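Local coordinates for uncharacterized protein (Bacteroides eggerthii, PDB 4GDZ) that is of unknown function, belongs to the DUF4251 family and folds as an antiparallel beta sheet with bound magnesium, at residues A[48-53]-A[160-165]; A[66-71]-A[79-84]. All blocks are in the same frame, centred on the assembly; numbering follows the deposited sequence.

Contact 1 of 2, residues A[48-53]-A[160-165]; sequences VLEANQ and SLLPLN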
ATOM      1  N   VAL A  48     -13.785  17.205  -9.608  1.00 54.09           N
ATOM      2  CA  VAL A  48     -12.930  17.521  -8.486  1.00 52.28           C
ATOM      3  C   VAL A  48     -12.592  16.226  -7.739  1.00 51.60           C
ATOM      4  O   VAL A  48     -13.484  15.444  -7.414  1.00 54.21           O
ATOM      5  CB  VAL A  48     -13.578  18.496  -7.477  1.00 54.74           C
ATOM      6  CG1 VAL A  48     -12.503  18.970  -6.487  1.00 51.69           C
ATOM      7  CG2 VAL A  48     -14.231  19.678  -8.170  1.00 64.41           C
ATOM      8  N   LEU A  49     -11.315  16.005  -7.484  1.00 48.19           N
ATOM      9  CA  LEU A  49     -10.863  14.995  -6.513  1.00 49.88           C
ATOM     10  C   LEU A  49     -10.687  15.729  -5.182  1.00 48.38           C
ATOM     11  O   LEU A  49      -9.833  16.612  -5.065  1.00 50.35           O
ATOM     12  CB  LEU A  49      -9.544  14.384  -6.971  1.00 52.45           C
ATOM     13  CG  LEU A  49      -8.954  13.177  -6.202  1.00 63.27           C
ATOM     14  CD1 LEU A  49      -8.361  13.580  -4.864  1.00 61.28           C
ATOM     15  CD2 LEU A  49     -10.014  12.149  -5.964  1.00 60.06           C
ATOM     16  N   GLU A  50     -11.522  15.398  -4.208  1.00 49.46           N
ATOM     17  CA  GLU A  50     -11.442  15.963  -2.864  1.00 49.57           C
ATOM     18  C   GLU A  50     -10.704  14.964  -1.957  1.00 54.55           C
ATOM     19  O   GLU A  50     -11.241  13.887  -1.642  1.00 52.33           O
ATOM     20  CB  GLU A  50     -12.874  16.259  -2.342  1.00 54.27           C
ATOM     21  CG  GLU A  50     -13.630  17.271  -3.206  1.00 55.37           C
ATOM     22  CD  GLU A  50     -14.961  17.761  -2.629  1.00 68.05           C
ATOM     23  OE1 GLU A  50     -15.415  17.246  -1.581  1.00 63.82           O
ATOM     24  OE2 GLU A  50     -15.586  18.663  -3.246  1.00 60.25           O
ATOM     25  N   ALA A  51      -9.467  15.288  -1.579  1.00 47.34           N
ATOM     26  CA  ALA A  51      -8.591  14.341  -0.857  1.00 53.05           C
ATOM     27  C   ALA A  51      -8.911  14.368   0.636  1.00 58.78           C
ATOM     28  O   ALA A  51      -9.222  15.422   1.183  1.00 57.22           O
ATOM     29  CB  ALA A  51      -7.115  14.652  -1.075  1.00 47.65           C
ATOM     30  N   ASN A  52      -8.819  13.210   1.285  1.00 51.40           N
ATOM     31  CA  ASN A  52      -8.961  13.124   2.744  1.00 51.74           C
ATOM     32  C   ASN A  52      -7.806  12.408   3.412  1.00 55.85           C
ATOM     33  O   ASN A  52      -7.779  12.286   4.637  1.00 54.71           O
ATOM     34  CB  ASN A  52     -10.319  12.545   3.170  1.00 61.15           C
ATOM     35  CG  ASN A  52     -10.610  11.195   2.555  1.00 66.60           C
ATOM     36  OD1 ASN A  52      -9.709  10.423   2.272  1.00 61.46           O
ATOM     37  ND2 ASN A  52     -11.884  10.902   2.358  1.00 71.39           N
ATOM     38  N   GLN A  53      -6.843  11.945   2.624  1.00 50.56           N
ATOM     39  CA  GLN A  53      -5.616  11.488   3.205  1.00 52.78           C
ATOM     40  C   GLN A  53      -4.442  11.633   2.297  1.00 50.77           C
ATOM     41  O   GLN A  53      -4.571  11.627   1.070  1.00 49.35           O
ATOM     42  CB  GLN A  53      -5.721  10.029   3.701  1.00 60.81           C
ATOM     43  CG  GLN A  53      -6.046   9.032   2.655  1.00 59.00           C
ATOM     44  CD  GLN A  53      -5.975   7.574   3.124  1.00 72.15           C
ATOM     45  OE1 GLN A  53      -6.211   7.237   4.288  1.00 66.24           O
ATOM     46  NE2 GLN A  53      -5.677   6.699   2.183  1.00 60.91           N
ATOM     47  N   SER A 160     -12.318  11.365  -2.789  1.00 52.85           N
ATOM     48  CA  SER A 160     -13.534  11.108  -3.608  1.00 55.32           C
ATOM     49  C   SER A 160     -13.458  11.880  -4.918  1.00 57.64           C
ATOM     50  O   SER A 160     -13.135  13.052  -4.912  1.00 56.12           O
ATOM     51  CB  SER A 160     -14.791  11.512  -2.859  1.00 63.78           C
ATOM     52  OG  SER A 160     -14.950  10.730  -1.706  1.00 63.09           O
ATOM     53  N   LEU A 161     -13.737  11.221  -6.038  1.00 54.21           N
ATOM     54  CA  LEU A 161     -13.800  11.889  -7.335  1.00 52.58           C
ATOM     55  C   LEU A 161     -15.255  12.235  -7.631  1.00 55.81           C
ATOM     56  O   LEU A 161     -16.128  11.361  -7.645  1.00 53.74           O
ATOM     57  CB  LEU A 161     -13.192  11.025  -8.437  1.00 53.64           C
ATOM     58  CG  LEU A 161     -13.052  11.575  -9.853  1.00 62.06           C
ATOM     59  CD1 LEU A 161     -12.166  12.805  -9.878  1.00 59.88           C
ATOM     60  CD2 LEU A 161     -12.436  10.474 -10.715  1.00 64.75           C
ATOM     61  N   LEU A 162     -15.521  13.530  -7.827  1.00 58.53           N
ATOM     62  CA  LEU A 162     -16.896  14.049  -7.875  1.00 57.06           C
ATOM     63  C   LEU A 162     -17.132  14.916  -9.104  1.00 55.82           C
ATOM     64  O   LEU A 162     -16.241  15.674  -9.522  1.00 56.75           O
ATOM     65  CB  LEU A 162     -17.172  14.895  -6.617  1.00 55.78           C
ATOM     66  CG  LEU A 162     -17.160  14.199  -5.247  1.00 66.91           C
ATOM     67  CD1 LEU A 162     -17.119  15.262  -4.155  1.00 59.59           C
ATOM     68  CD2 LEU A 162     -18.368  13.268  -5.070  1.00 59.90           C
ATOM     69  N   PRO A 163     -18.349  14.853  -9.665  1.00 59.99           N
ATOM     70  CA  PRO A 163     -18.719  15.886 -10.629  1.00 58.48           C
ATOM     71  C   PRO A 163     -18.739  17.256  -9.937  1.00 58.53           C
ATOM     72  O   PRO A 163     -18.935  17.334  -8.715  1.00 57.38           O
ATOM     73  CB  PRO A 163     -20.118  15.477 -11.111  1.00 63.37           C
ATOM     74  CG  PRO A 163     -20.503  14.256 -10.357  1.00 68.13           C
ATOM     75  CD  PRO A 163     -19.416  13.864  -9.417  1.00 61.68           C
ATOM     76  N   LEU A 164     -18.497  18.310 -10.709  1.00 63.83           N
ATOM     77  CA  LEU A 164     -18.435  19.687 -10.190  1.00 63.99           C
ATOM     78  C   LEU A 164     -19.658  20.031  -9.363  1.00 67.46           C
ATOM     79  O   LEU A 164     -19.528  20.549  -8.255  1.00 66.85           O
ATOM     80  CB  LEU A 164     -18.322  20.684 -11.346  1.00 68.47           C
ATOM     81  CG  LEU A 164     -17.001  20.701 -12.122  1.00 64.44           C
ATOM     82  CD1 LEU A 164     -17.009  21.842 -13.129  1.00 66.59           C
ATOM     83  CD2 LEU A 164     -15.787  20.811 -11.206  1.00 57.35           C
ATOM     84  N   ASN A 165     -20.841  19.705  -9.888  1.00 71.65           N
ATOM     85  CA  ASN A 165     -22.093  20.027  -9.196  1.00 69.62           C
ATOM     86  C   ASN A 165     -22.366  19.218  -7.926  1.00 73.49           C
ATOM     87  O   ASN A 165     -23.332  19.478  -7.225  1.00 68.49           O
ATOM     88  CB  ASN A 165     -23.307  19.991 -10.145  1.00 69.80           C
ATOM     89  CG  ASN A 165     -23.679  18.583 -10.642  1.00 90.20           C
ATOM     90  OD1 ASN A 165     -23.121  17.560 -10.238  1.00 81.91           O
ATOM     91  ND2 ASN A 165     -24.658  18.544 -11.539  1.00 93.99           N
TER
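Leu162 N donates to Val48 O over 2.8 Å, the shortest of four backbone hydrogen bonds that zip the two strands together. Val48 N returns a bond to Leu162 O, and Glu50 and Ser160 form the next such ring, with Glu50 N to Ser160 O at 2.9 Å. Val48-Leu162 and Glu50-Ser160 are thus antiparallel hydrogen-bonded pairs. Leu49 and Leu161 make the non-hydrogen-bonded pair between them. There Leu49 CA lies 3.4 Å from Ser160 O, a CA-H...O contact. Leu49 CD2 packs against the Ser160 peptide, 3.4 Å from Ser160 O, in van der Waals contact.

On the face of Val48, Glu50 and Leu162, the Glu50 carboxylate carbon CD rests 3.6 Å from Leu162 CD1. The two side chains cross at about a right angle. Glu50 extends beyond CG, which carries OE2 past the methyl to a hydrogen bond with Ser167 OG. Val48 CG2 stands anti to its carbonyl carbon (chi1 -169° for CG1) and meets Leu164 CD2, in a 3-10 segment, at 3.6 Å.

The opposite face carries Leu49 and Leu161, which pack on Ala142 of strand 141-148. Leu161 also touches Leu42 of helix 28-44. Strand 61-74 pairs with the other edge of strand 46-55. This contact therefore lies inside the sheet, joining the first strand to the last.

Contact 2 of 2, residues A[66-71]-A[79-84]; sequences SNTNFV and TVQVAF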
ATOM      1  N   SER A  66      -9.853  18.395   3.311  1.00 59.98           N
ATOM      2  CA  SER A  66     -10.262  18.555   1.914  1.00 60.42           C
ATOM      3  C   SER A  66     -10.275  19.997   1.366  1.00 55.02           C
ATOM      4  O   SER A  66      -9.971  20.218   0.190  1.00 54.78           O
ATOM      5  CB  SER A  66     -11.653  17.932   1.733  1.00 79.51           C
ATOM      6  OG  SER A  66     -12.024  17.984   0.380  1.00 93.86           O
ATOM      7  N   ASN A  67     -10.613  20.981   2.213  1.00 54.11           N
ATOM      8  CA  ASN A  67     -10.662  22.400   1.793  1.00 55.40           C
ATOM      9  C   ASN A  67      -9.391  22.917   1.098  1.00 51.83           C
ATOM     10  O   ASN A  67      -9.450  23.787   0.217  1.00 52.47           O
ATOM     11  CB  ASN A  67     -10.955  23.340   2.987  1.00 63.12           C
ATOM     12  CG  ASN A  67     -11.028  24.811   2.545  1.00 94.40           C
ATOM     13  OD1 ASN A  67     -11.837  25.159   1.670  1.00 81.64           O
ATOM     14  ND2 ASN A  67     -10.148  25.663   3.090  1.00 73.13           N
ATOM     15  N   THR A  68      -8.226  22.389   1.488  1.00 49.23           N
ATOM     16  CA  THR A  68      -6.968  22.778   0.839  1.00 46.78           C
ATOM     17  C   THR A  68      -6.214  21.561   0.287  1.00 49.61           C
ATOM     18  O   THR A  68      -4.998  21.598   0.162  1.00 46.79           O
ATOM     19  CB  THR A  68      -6.070  23.533   1.838  1.00 48.87           C
ATOM     20  OG1 THR A  68      -5.825  22.693   2.986  1.00 51.46           O
ATOM     21  CG2 THR A  68      -6.741  24.844   2.305  1.00 52.32           C
ATOM     22  N   ASN A  69      -6.937  20.500  -0.076  1.00 49.07           N
ATOM     23  CA  ASN A  69      -6.343  19.299  -0.661  1.00 45.83           C
ATOM     24  C   ASN A  69      -7.263  18.722  -1.744  1.00 44.68           C
ATOM     25  O   ASN A  69      -8.149  17.886  -1.479  1.00 49.76           O
ATOM     26  CB  ASN A  69      -6.038  18.269   0.433  1.00 46.15           C
ATOM     27  CG  ASN A  69      -4.900  18.694   1.323  1.00 45.94           C
ATOM     28  OD1 ASN A  69      -3.731  18.624   0.927  1.00 45.26           O
ATOM     29  ND2 ASN A  69      -5.230  19.201   2.518  1.00 45.30           N
ATOM     30  N   PHE A  70      -7.111  19.242  -2.952  1.00 46.19           N
ATOM     31  CA  PHE A  70      -7.969  18.886  -4.056  1.00 44.15           C
ATOM     32  C   PHE A  70      -7.324  19.137  -5.415  1.00 45.13           C
ATOM     33  O   PHE A  70      -6.371  19.903  -5.547  1.00 44.51           O
ATOM     34  CB  PHE A  70      -9.315  19.631  -3.970  1.00 47.70           C
ATOM     35  CG  PHE A  70      -9.181  21.129  -4.154  1.00 49.35           C
ATOM     36  CD1 PHE A  70      -9.214  21.676  -5.413  1.00 49.28           C
ATOM     37  CD2 PHE A  70      -8.973  21.967  -3.059  1.00 48.60           C
ATOM     38  CE1 PHE A  70      -9.042  23.037  -5.586  1.00 50.18           C
ATOM     39  CE2 PHE A  70      -8.810  23.323  -3.220  1.00 49.72           C
ATOM     40  CZ  PHE A  70      -8.833  23.854  -4.488  1.00 48.08           C
ATOM     41  N   VAL A  71      -7.900  18.484  -6.423  1.00 46.63           N
ATOM     42  CA  VAL A  71      -7.570  18.706  -7.828  1.00 47.20           C
ATOM     43  C   VAL A  71      -8.892  18.958  -8.549  1.00 48.64           C
ATOM     44  O   VAL A  71      -9.811  18.119  -8.544  1.00 48.92           O
ATOM     45  CB  VAL A  71      -6.805  17.512  -8.464  1.00 48.20           C
ATOM     46  CG1 VAL A  71      -6.556  17.805  -9.948  1.00 47.63           C
ATOM     47  CG2 VAL A  71      -5.474  17.250  -7.734  1.00 46.10           C
ATOM     48  N   THR A  79      -6.980  23.662 -11.233  1.00 46.74           N
ATOM     49  CA  THR A  79      -6.356  24.103 -10.007  1.00 47.48           C
ATOM     50  C   THR A  79      -6.030  22.875  -9.158  1.00 47.69           C
ATOM     51  O   THR A  79      -6.875  22.000  -8.939  1.00 49.14           O
ATOM     52  CB  THR A  79      -7.314  25.004  -9.176  1.00 50.29           C
ATOM     53  OG1 THR A  79      -7.745  26.100  -9.975  1.00 53.65           O
ATOM     54  CG2 THR A  79      -6.616  25.566  -7.924  1.00 48.97           C
ATOM     55  N   VAL A  80      -4.809  22.828  -8.693  1.00 44.18           N
ATOM     56  CA  VAL A  80      -4.418  21.867  -7.671  1.00 40.97           C
ATOM     57  C   VAL A  80      -3.954  22.641  -6.456  1.00 43.01           C
ATOM     58  O   VAL A  80      -3.147  23.573  -6.542  1.00 44.39           O
ATOM     59  CB  VAL A  80      -3.371  20.842  -8.144  1.00 46.64           C
ATOM     60  CG1 VAL A  80      -2.164  21.499  -8.773  1.00 46.93           C
ATOM     61  CG2 VAL A  80      -2.931  19.941  -6.962  1.00 45.36           C
ATOM     62  N   GLN A  81      -4.503  22.261  -5.310  1.00 41.90           N
ATOM     63  CA  GLN A  81      -4.053  22.791  -4.048  1.00 43.30           C
ATOM     64  C   GLN A  81      -3.830  21.611  -3.093  1.00 45.89           C
ATOM     65  O   GLN A  81      -4.722  20.803  -2.909  1.00 47.76           O
ATOM     66  CB  GLN A  81      -5.068  23.763  -3.453  1.00 43.25           C
ATOM     67  CG  GLN A  81      -4.590  24.394  -2.127  1.00 47.33           C
ATOM     68  CD  GLN A  81      -5.381  25.622  -1.747  1.00 51.65           C
ATOM     69  OE1 GLN A  81      -6.527  25.519  -1.314  1.00 52.89           O
ATOM     70  NE2 GLN A  81      -4.774  26.804  -1.922  1.00 46.34           N
ATOM     71  N   VAL A  82      -2.646  21.548  -2.494  1.00 45.70           N
ATOM     72  CA  VAL A  82      -2.290  20.538  -1.483  1.00 45.11           C
ATOM     73  C   VAL A  82      -1.631  21.283  -0.336  1.00 44.79           C
ATOM     74  O   VAL A  82      -0.795  22.146  -0.564  1.00 46.07           O
ATOM     75  CB  VAL A  82      -1.327  19.458  -2.049  1.00 48.54           C
ATOM     76  CG1 VAL A  82      -0.867  18.491  -0.930  1.00 48.73           C
ATOM     77  CG2 VAL A  82      -1.998  18.695  -3.197  1.00 47.72           C
ATOM     78  N   ALA A  83      -2.025  20.963   0.894  1.00 42.32           N
ATOM     79  CA  ALA A  83      -1.441  21.558   2.083  1.00 46.06           C
ATOM     80  C   ALA A  83      -1.778  20.679   3.269  1.00 47.74           C
ATOM     81  O   ALA A  83      -2.939  20.608   3.693  1.00 46.57           O
ATOM     82  CB  ALA A  83      -1.910  23.000   2.339  1.00 43.98           C
ATOM     83  N   PHE A  84      -0.758  20.001   3.780  1.00 47.33           N
ATOM     84  CA  PHE A  84      -0.931  19.096   4.930  1.00 45.13           C
ATOM     85  C   PHE A  84       0.176  19.361   5.943  1.00 48.24           C
ATOM     86  O   PHE A  84       1.330  19.684   5.594  1.00 48.92           O
ATOM     87  CB  PHE A  84      -1.014  17.629   4.492  1.00 48.16           C
ATOM     88  CG  PHE A  84       0.156  17.145   3.695  1.00 46.05           C
ATOM     89  CD1 PHE A  84       1.283  16.603   4.332  1.00 45.84           C
ATOM     90  CD2 PHE A  84       0.129  17.166   2.307  1.00 48.56           C
ATOM     91  CE1 PHE A  84       2.338  16.129   3.593  1.00 43.33           C
ATOM     92  CE2 PHE A  84       1.203  16.713   1.562  1.00 48.18           C
ATOM     93  CZ  PHE A  84       2.320  16.204   2.204  1.00 49.22           C
TER
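Asn69 grips the backbone of Ala83 with both ends of its amide. Ala83 N donates to Asn69 OD1 at 2.9 Å, and Asn69 ND2 donates to Ala83 O at 2.9 Å. Ala83 N approaches from above the OD1 carbonyl plane, 46° out of it. Ala83 O, in contrast, lies close to the plane of the Asn69 amide. CG anti to the carbonyl carbon (chi1 -70°) places the amide beside Ala83. The amide supplies that backbone with a donor and an acceptor where the strand is interrupted.

Between these segments, regular pairing is seen one residue on. Phe70 N binds Gln81 O, and Gln81 N binds Phe70 O at 3.0 Å. Val71 and Val80 follow as a non-hydrogen-bonded pair. Their side chains lie side by side, with Val71 CG2 3.8 Å from Val80 CG2. On the other face Phe70 CE2 comes within 3.8 Å of Gln81 CB, and ring and amide planes are 73° apart. Gln81 OE1 also lies 3.7 Å from Thr68 CG2.

Further out, Thr65 O takes a second bond from Asn69 ND2, and Thr98 OG1 bonds Gln81 NE2. Asn69 N bonds Ser66 O within the short loop that interrupts strand 61-74. Val80 and Val82 touch Ile146 of strand 141-148.

The buried Asn69 amide thus has backbone partners for both its oxygen and its nitrogen. These bonds fix its rotation and carry the hairpin's cross-strand bonding past the break in strand 61-74.

How the contacts relate
After helix 28-44 the chain enters strand 46-55, which supplies the first half of contact 1. It turns back into strand 61-74 and then into strand 77-85. Contact 2 closes this short hairpin loop. Several more strands follow before strand 155-163 returns to strand 46-55 and closes the long loop of contact 1. Contact 2 is nested inside that loop. The two contacts also meet directly, since strands 46-55 and 61-74 are sheet neighbours: Leu49 N lies 2.8 Å from Val71 O, a probable hydrogen bond. Together they span four consecutive strands of the sheet, in the order 77-85, 61-74, 46-55, 155-163.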